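Local atomic coordinates of NANS (YJHS), A 9-O-acetyl N-acetylneuraminic acid esterase (Escherichia coli O157:H7 EDL933, PDB entry 3PT5), a protein that probably removes the 9-O-acetyl group from 9-O-acetyl-N-acetylneuraminic acid, a host mucosal sialic acid on which the bacterium can grow. Residues 30-36 / 312-318; 235-239 / 250-254. All blocks are in the same frame, centred on the assembly; numbering follows the deposited sequence.

The two contacts lie side by side in the SGNH-hydrolase fold, their centres about 15 Å apart. Contact 1 joins the loop after strand 20-28 to the start of helix 315-335; contact 2 ties the end of strand 233-236 to helix 247-253, in chain that lies between the two segments of contact 1. They touch where Phe313 CZ packs 3.5 Å from Thr238 C. Asn31 ND2 of contact 1 and Thr238 OG1 of contact 2 pack 3.9 Å apart; each has its own hydrogen bond to Glu192 OE2, a shared partner. Contact 1 brings Ser30 and His312 together, consistent with the active-site pair of this fold; contact 2 adjoins it through Asn31 and Phe313.

Contact 1: residues 30-36 / 312-318; sequences SNAMAYG and HFSSAAR
Asn31 OD1 is gripped by two donors from 312-318: Phe313 N at 3.0 Å, nearly straight at 159°, and Arg318 NH2, also at 3.0 Å and lying in the amide plane. This is the loop after the first strand of the SGNH fold meeting the start of the last helix, where Ser30 and His312 pair in a way consistent with nucleophile and catalytic histidine. Arg318 binds Asn31 end-on, NH2 to the side-chain oxygen and NH1 to Asn31 O (3.0 Å), while NE and NH2 turn side-on to Phe313 O from one face of that carbonyl. Extended from CG to NE, the arginine reaches back past its own helix start, and Gln106 takes a further bond from NH1. Four bonds within the contact thus fix the guanidinium's rotation. Asn31 ND2 is held by Glu192 and Ser311 O, so both ends of the amide are tied. Beside it, Tyr35 CD2 sits over one face of the His312 imidazole, the ring planes 33° apart, while Tyr35 OH bonds to Gln84. Ser30 CB lies over one face of the Tyr35 ring, 3.4 Å above its plane. At the imidazole edge, in its plane, Ser30 OG lies 3.0 Å from His312 NE2.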
loop_
_atom_site.group_PDB
_atom_site.type_symbol
_atom_site.label_atom_id
_atom_site.label_comp_id
_atom_site.label_asym_id
_atom_site.label_seq_id
_atom_site.Cartn_x
_atom_site.Cartn_y
_atom_site.Cartn_z
ATOM N N SER A 30 1.644 2.555 7.450
ATOM C CA SER A 30 1.471 1.132 7.722
ATOM C C SER A 30 0.254 0.470 7.105
ATOM O O SER A 30 0.347 -0.666 6.648
ATOM C CB SER A 30 1.501 0.835 9.225
ATOM O OG SER A 30 0.411 1.445 9.871
ATOM N N ASN A 31 -0.895 1.158 7.093
ATOM C CA ASN A 31 -2.116 0.479 6.626
ATOM C C ASN A 31 -2.245 0.362 5.108
ATOM O O ASN A 31 -3.115 -0.340 4.613
ATOM C CB ASN A 31 -3.366 1.061 7.308
ATOM C CG ASN A 31 -3.533 0.518 8.709
ATOM O OD1 ASN A 31 -3.398 -0.703 8.916
ATOM N ND2 ASN A 31 -3.780 1.402 9.691
ATOM N N ALA A 32 -1.322 0.974 4.391
ATOM C CA ALA A 32 -1.218 0.848 2.936
ATOM C C ALA A 32 -0.420 -0.399 2.542
ATOM O O ALA A 32 -0.506 -0.852 1.404
ATOM C CB ALA A 32 -0.553 2.062 2.339
ATOM N N MET A 33 0.345 -0.923 3.500
ATOM C CA MET A 33 1.326 -1.961 3.208
ATOM C C MET A 33 1.137 -3.189 4.085
ATOM O O MET A 33 0.095 -3.379 4.684
ATOM C CB MET A 33 2.733 -1.381 3.366
ATOM C CG MET A 33 2.981 -0.651 4.667
ATOM S SD MET A 33 4.712 -0.174 4.853
ATOM C CE MET A 33 5.492 -1.788 5.052
ATOM N N ALA A 34 2.161 -4.039 4.162
ATOM C CA ALA A 34 1.999 -5.324 4.774
ATOM C C ALA A 34 2.138 -5.250 6.294
ATOM O O ALA A 34 3.206 -5.467 6.842
ATOM C CB ALA A 34 3.042 -6.301 4.172
ATOM N N TYR A 35 1.040 -4.921 6.968
ATOM C CA TYR A 35 0.970 -4.954 8.417
ATOM C C TYR A 35 -0.067 -5.952 8.923
ATOM O O TYR A 35 -0.301 -6.031 10.095
ATOM C CB TYR A 35 0.747 -3.567 8.986
ATOM C CG TYR A 35 2.050 -2.830 9.279
ATOM C CD1 TYR A 35 2.825 -2.317 8.234
ATOM C CD2 TYR A 35 2.520 -2.668 10.590
ATOM C CE1 TYR A 35 3.979 -1.621 8.484
ATOM C CE2 TYR A 35 3.695 -1.973 10.846
ATOM C CZ TYR A 35 4.422 -1.462 9.780
ATOM O OH TYR A 35 5.600 -0.760 10.072
ATOM N N GLY A 36 -0.648 -6.757 8.029
ATOM C CA GLY A 36 -1.480 -7.881 8.480
ATOM C C GLY A 36 -0.638 -8.950 9.147
ATOM O O GLY A 36 0.339 -9.434 8.554
ATOM N N HIS A 312 -3.679 -1.587 13.156
ATOM C CA HIS A 312 -3.548 -2.058 11.781
ATOM C C HIS A 312 -4.614 -3.058 11.369
ATOM O O HIS A 312 -5.077 -3.889 12.185
ATOM C CB HIS A 312 -2.200 -2.718 11.545
ATOM C CG HIS A 312 -1.076 -1.971 12.133
ATOM N ND1 HIS A 312 -0.341 -2.213 13.238
ATOM C CD2 HIS A 312 -0.552 -0.841 11.543
ATOM C CE1 HIS A 312 0.598 -1.219 13.313
ATOM N NE2 HIS A 312 0.443 -0.397 12.291
ATOM N N PHE A 313 -4.986 -2.984 10.085
ATOM C CA PHE A 313 -5.938 -3.952 9.516
ATOM C C PHE A 313 -5.334 -5.339 9.434
ATOM O O PHE A 313 -4.121 -5.483 9.269
ATOM C CB PHE A 313 -6.365 -3.535 8.131
ATOM C CG PHE A 313 -7.179 -2.284 8.110
ATOM C CD1 PHE A 313 -8.515 -2.292 8.567
ATOM C CD2 PHE A 313 -6.630 -1.134 7.554
ATOM C CE1 PHE A 313 -9.275 -1.116 8.513
ATOM C CE2 PHE A 313 -7.391 0.051 7.467
ATOM C CZ PHE A 313 -8.696 0.041 7.962
ATOM N N SER A 314 -6.197 -6.347 9.589
ATOM C CA SER A 314 -5.772 -7.760 9.591
ATOM C C SER A 314 -5.435 -8.241 8.187
ATOM O O SER A 314 -5.824 -7.634 7.178
ATOM C CB SER A 314 -6.888 -8.657 10.168
ATOM O OG SER A 314 -8.060 -8.640 9.301
ATOM N N SER A 315 -4.738 -9.377 8.127
ATOM C CA SER A 315 -4.484 -10.015 6.838
ATOM C C SER A 315 -5.792 -10.355 6.118
ATOM O O SER A 315 -5.916 -10.134 4.916
ATOM C CB SER A 315 -3.663 -11.286 7.061
ATOM O OG SER A 315 -2.453 -10.965 7.723
ATOM N N ALA A 316 -6.754 -10.881 6.880
ATOM C CA ALA A 316 -8.081 -11.232 6.374
ATOM C C ALA A 316 -8.796 -10.011 5.795
ATOM O O ALA A 316 -9.376 -10.109 4.735
ATOM C CB ALA A 316 -8.906 -11.835 7.503
ATOM N N ALA A 317 -8.779 -8.881 6.513
ATOM C CA ALA A 317 -9.428 -7.657 5.983
ATOM C C ALA A 317 -8.785 -7.187 4.694
ATOM O O ALA A 317 -9.446 -6.668 3.795
ATOM C CB ALA A 317 -9.386 -6.537 7.000
ATOM N N ARG A 318 -7.476 -7.350 4.613
ATOM C CA ARG A 318 -6.760 -6.868 3.442
ATOM C C ARG A 318 -7.106 -7.717 2.217
ATOM O O ARG A 318 -7.381 -7.173 1.157
ATOM C CB ARG A 318 -5.268 -6.877 3.734
ATOM C CG ARG A 318 -4.949 -5.794 4.766
ATOM C CD ARG A 318 -3.506 -5.893 5.207
ATOM N NE ARG A 318 -3.256 -5.192 6.479
ATOM C CZ ARG A 318 -2.960 -3.913 6.599
ATOM N NH1 ARG A 318 -2.903 -3.150 5.512
ATOM N NH2 ARG A 318 -2.729 -3.391 7.826
#

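Contact 2: residues 235-239 / 250-254; sequences CGDTT and YEAIY
The rings of Tyr250 and Tyr254 meet Gly236, Asp237 and Thr238, the chain leaving strand 233-236, in different ways. The Tyr254 ring carries Thr238 CG2 over one face, a CH-pi contact 4.2 Å from the Tyr254 ring centroid, displaced toward the rim. At its edge, near the ring plane, are Gly236 O, 3.5 Å from Tyr254 CE1, and a water. The Tyr250 ring has Asp237 OD1 at its edge, with the carboxylate nearly coplanar with it (27°). Here Tyr250 OH donates a short bond of 2.6 Å to Asp237 OD1, arriving on the syn side and 24° out of the carboxylate plane. Tyr250 extends from the helix with CG anti to the backbone N (chi1 174°), which carries its hydroxyl across to the aspartate. The same OD1 takes a weak bond from Thr238 N, while OD2 forms a salt bridge with Lys243. The methyl of Thr238 touches both tyrosines, since CG2 is also 3.9 Å from Tyr250 CE1; its hydroxyl turns to Glu192 instead. The water accepts from Tyr254 OH (2.8 Å) and donates to Asp237 O (3.0 Å), a second polar link between the two segments. In this SGNH hydrolase, the contact fastens the chain after strand 233-236 of the mixed sheet to helix 247-253, the second helix after it. Partners on both oxygens fix the rotation of the Asp237 carboxylate, and its negative charge is probably stabilised by Lys243 on OD2 and by the Tyr250 hydroxyl on OD1.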
loop_
_atom_site.group_PDB
_atom_site.type_symbol
_atom_site.label_atom_id
_atom_site.label_comp_id
_atom_site.label_asym_id
_atom_site.label_seq_id
_atom_site.Cartn_x
_atom_site.Cartn_y
_atom_site.Cartn_z
ATOM N N CYS A 235 -7.952 7.392 -1.713
ATOM C CA CYS A 235 -7.430 7.605 -0.362
ATOM C C CYS A 235 -8.249 6.760 0.604
ATOM O O CYS A 235 -9.463 6.952 0.751
ATOM C CB CYS A 235 -7.508 9.087 -0.004
ATOM S SG CYS A 235 -6.544 10.101 -1.093
ATOM N N GLY A 236 -7.600 5.807 1.256
ATOM C CA GLY A 236 -8.304 4.880 2.121
ATOM C C GLY A 236 -8.442 5.362 3.551
ATOM O O GLY A 236 -7.634 6.141 4.065
ATOM N N ASP A 237 -9.467 4.839 4.200
ATOM C CA ASP A 237 -9.741 5.117 5.604
ATOM C C ASP A 237 -8.727 4.405 6.532
ATOM O O ASP A 237 -7.752 3.763 6.074
ATOM C CB ASP A 237 -11.182 4.650 5.887
ATOM C CG ASP A 237 -11.878 5.427 7.022
ATOM O OD1 ASP A 237 -11.234 6.266 7.692
ATOM O OD2 ASP A 237 -13.095 5.179 7.230
ATOM N N THR A 238 -8.934 4.535 7.832
ATOM C CA THR A 238 -8.058 3.904 8.818
ATOM C C THR A 238 -8.907 3.037 9.760
ATOM O O THR A 238 -10.123 2.902 9.553
ATOM C CB THR A 238 -7.225 4.956 9.574
ATOM O OG1 THR A 238 -6.267 4.297 10.424
ATOM C CG2 THR A 238 -8.092 5.882 10.380
ATOM N N THR A 239 -8.262 2.407 10.750
ATOM C CA THR A 239 -8.968 1.492 11.654
ATOM C C THR A 239 -9.745 2.213 12.743
ATOM O O THR A 239 -9.518 3.401 13.005
ATOM C CB THR A 239 -8.024 0.503 12.370
ATOM O OG1 THR A 239 -7.391 1.165 13.475
ATOM C CG2 THR A 239 -6.992 -0.036 11.413
ATOM N N TYR A 250 -9.005 13.166 13.273
ATOM C CA TYR A 250 -9.528 12.346 12.188
ATOM C C TYR A 250 -10.451 13.142 11.246
ATOM O O TYR A 250 -10.352 13.055 10.009
ATOM C CB TYR A 250 -10.202 11.085 12.774
ATOM C CG TYR A 250 -10.871 10.287 11.730
ATOM C CD1 TYR A 250 -10.144 9.381 10.951
ATOM C CD2 TYR A 250 -12.230 10.455 11.467
ATOM C CE1 TYR A 250 -10.768 8.660 9.936
ATOM C CE2 TYR A 250 -12.862 9.729 10.459
ATOM C CZ TYR A 250 -12.123 8.842 9.694
ATOM O OH TYR A 250 -12.781 8.133 8.714
ATOM N N GLU A 251 -11.317 13.959 11.842
ATOM C CA GLU A 251 -12.235 14.794 11.092
ATOM C C GLU A 251 -11.467 15.768 10.179
ATOM O O GLU A 251 -11.843 15.958 9.026
ATOM C CB GLU A 251 -13.124 15.555 12.082
ATOM C CG GLU A 251 -14.045 16.573 11.437
ATOM C CD GLU A 251 -15.310 16.841 12.257
ATOM O OE1 GLU A 251 -15.214 17.139 13.479
ATOM O OE2 GLU A 251 -16.407 16.749 11.658
ATOM N N ALA A 252 -10.366 16.337 10.675
ATOM C CA ALA A 252 -9.574 17.269 9.869
ATOM C C ALA A 252 -8.815 16.547 8.767
ATOM O O ALA A 252 -8.908 16.900 7.576
ATOM C CB ALA A 252 -8.628 18.057 10.729
ATOM N N ILE A 253 -8.099 15.496 9.156
ATOM C CA ILE A 253 -7.214 14.823 8.220
ATOM C C ILE A 253 -7.946 13.968 7.196
ATOM O O ILE A 253 -7.748 14.122 5.974
ATOM C CB ILE A 253 -6.131 14.040 8.966
ATOM C CG1 ILE A 253 -5.253 15.040 9.727
ATOM C CG2 ILE A 253 -5.325 13.128 7.992
ATOM C CD1 ILE A 253 -4.097 14.467 10.557
ATOM N N TYR A 254 -8.790 13.074 7.698
ATOM C CA TYR A 254 -9.491 12.155 6.808
ATOM C C TYR A 254 -10.695 12.834 6.171
ATOM O O TYR A 254 -11.109 12.463 5.066
ATOM C CB TYR A 254 -9.838 10.836 7.521
ATOM C CG TYR A 254 -8.610 9.957 7.690
ATOM C CD1 TYR A 254 -8.358 8.907 6.808
ATOM C CD2 TYR A 254 -7.686 10.189 8.699
ATOM C CE1 TYR A 254 -7.221 8.117 6.924
ATOM C CE2 TYR A 254 -6.522 9.408 8.825
ATOM C CZ TYR A 254 -6.306 8.357 7.945
ATOM O OH TYR A 254 -5.174 7.556 8.056
HETATM O O HOH W 1 -5.157 5.183 6.561
#